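Local coordinates for protein excinuclease ABC, subunit A. (Deinococcus radiodurans, PDB 2VF7) that is a UvrA-family ABC ATPase that binds ADP, zinc and DNA and probably takes part in recognising damaged DNA for excision repair, at residues Y65-S68 and A73-L76. The protein carries 1 engineered substitution. Residues are numbered along the deposited sequence; the frame is centred on the assembly and turned at random.
Sequences YLES and ARRL
Glu67 and Arg75 make the one salt bridge between the last turn of a helix and the loop that follows it, and the pair illustrates how loosely charges can be matched at a protein surface. OE1 of Glu67 lies 3.7 Å from NE of Arg75, a long bridge with no hydrogen bond in it; the oxygen sits at the edge of the guanidinium, in its plane, while the carboxylate itself is turned 76° away from that plane. Arg75 runs extended from CG to NE across the Glu67 side chain at about a right angle, which also brings its CG to 4.0 Å from the carboxylate carbon CD of Glu67. Replacing Arg75 by alanine is likely to leave Glu67 OE1 without its charged mate across this contact and to lose the methylene packing beside the carboxylate. The other oxygen, OE2, has weaker company: NH1 of Arg74 is 4.5 Å away, but OE2 lies well out of that guanidinium plane and no N-H points at it, and Arg63 NE adds a long, weak ion pair. Arg74 touches the helix mainly with its methylenes. Bent at chi2 and chi3 (-91° and 84°), its chain lays CD against CB of Leu66 at 3.5 Å. No hydrogen bond crosses the contact; within the helix, Ser68 N donates to Tyr65 O at 3.0 Å, and the Ser68 hydroxyl is hydrogen-bonded to Arg64 O. The loop between helices 49-69 and 77-80 thus lies against the end of helix 49-69 far from its Walker A start; alongside, Tyr65 packs on Pro93 and meets Tyr65 of the second subunit.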
loop_
_atom_site.group_PDB
_atom_site.type_symbol
_atom_site.label_atom_id
_atom_site.label_comp_id
_atom_site.label_asym_id
_atom_site.label_seq_id
_atom_site.Cartn_x
_atom_site.Cartn_y
_atom_site.Cartn_z
ATOM N N TYR A 65 7.832 -8.913 5.969
ATOM C CA TYR A 65 8.008 -8.606 4.560
ATOM C C TYR A 65 7.642 -7.160 4.250
ATOM O O TYR A 65 8.469 -6.416 3.699
ATOM C CB TYR A 65 7.253 -9.610 3.661
ATOM C CG TYR A 65 7.593 -9.465 2.190
ATOM C CD1 TYR A 65 8.801 -9.950 1.671
ATOM C CD2 TYR A 65 6.723 -8.804 1.321
ATOM C CE1 TYR A 65 9.117 -9.791 0.322
ATOM C CE2 TYR A 65 7.036 -8.634 -0.025
ATOM C CZ TYR A 65 8.226 -9.134 -0.514
ATOM O OH TYR A 65 8.499 -8.969 -1.852
ATOM N N LEU A 66 6.432 -6.747 4.630
ATOM C CA LEU A 66 5.938 -5.406 4.279
ATOM C C LEU A 66 6.710 -4.264 4.925
ATOM O O LEU A 66 6.761 -3.175 4.379
ATOM C CB LEU A 66 4.439 -5.269 4.558
ATOM C CG LEU A 66 3.487 -6.133 3.727
ATOM C CD1 LEU A 66 2.163 -6.321 4.476
ATOM C CD2 LEU A 66 3.252 -5.561 2.327
ATOM N N GLU A 67 7.301 -4.515 6.086
ATOM C CA GLU A 67 8.147 -3.527 6.755
ATOM C C GLU A 67 9.534 -3.420 6.114
ATOM O O GLU A 67 10.256 -2.448 6.313
ATOM C CB GLU A 67 8.313 -3.891 8.218
ATOM C CG GLU A 67 7.070 -3.740 9.073
ATOM C CD GLU A 67 7.400 -3.803 10.554
ATOM O OE1 GLU A 67 8.607 -3.738 10.908
ATOM O OE2 GLU A 67 6.458 -3.916 11.367
ATOM N N SER A 68 9.908 -4.437 5.361
ATOM C CA SER A 68 11.141 -4.416 4.617
ATOM C C SER A 68 10.954 -3.772 3.259
ATOM O O SER A 68 11.861 -3.087 2.786
ATOM C CB SER A 68 11.672 -5.826 4.453
ATOM O OG SER A 68 12.124 -6.309 5.695
ATOM N N ALA A 73 7.093 3.497 6.419
ATOM C CA ALA A 73 5.826 3.794 5.755
ATOM C C ALA A 73 4.832 2.631 5.857
ATOM O O ALA A 73 3.865 2.560 5.102
ATOM C CB ALA A 73 6.077 4.160 4.298
ATOM N N ARG A 74 5.078 1.731 6.807
ATOM C CA ARG A 74 4.248 0.546 7.029
ATOM C C ARG A 74 4.439 0.091 8.476
ATOM O O ARG A 74 3.681 -0.733 8.990
ATOM C CB ARG A 74 4.630 -0.572 6.048
ATOM C CG ARG A 74 3.453 -1.332 5.432
ATOM C CD ARG A 74 3.077 -2.561 6.255
ATOM N NE ARG A 74 2.181 -2.251 7.368
ATOM C CZ ARG A 74 2.067 -2.979 8.478
ATOM N NH1 ARG A 74 2.812 -4.063 8.656
ATOM N NH2 ARG A 74 1.211 -2.614 9.421
ATOM N N ARG A 75 5.448 0.652 9.139
ATOM C CA ARG A 75 5.661 0.396 10.558
ATOM C C ARG A 75 4.582 1.088 11.401
ATOM O O ARG A 75 4.756 1.319 12.602
ATOM C CB ARG A 75 7.074 0.807 10.985
ATOM C CG ARG A 75 8.169 0.088 10.220
ATOM C CD ARG A 75 9.473 0.082 10.981
ATOM N NE ARG A 75 10.510 -0.628 10.239
ATOM C CZ ARG A 75 11.647 -0.087 9.807
ATOM N NH1 ARG A 75 11.934 1.187 10.052
ATOM N NH2 ARG A 75 12.512 -0.833 9.136
ATOM N N LEU A 76 3.473 1.418 10.740
ATOM C CA LEU A 76 2.208 1.767 11.382
ATOM C C LEU A 76 1.591 0.531 12.054
ATOM O O LEU A 76 0.644 0.653 12.832
ATOM C CB LEU A 76 1.232 2.338 10.339
ATOM C CG LEU A 76 0.919 1.570 9.039
ATOM C CD1 LEU A 76 0.033 0.345 9.269
ATOM C CD2 LEU A 76 0.289 2.491 7.997
#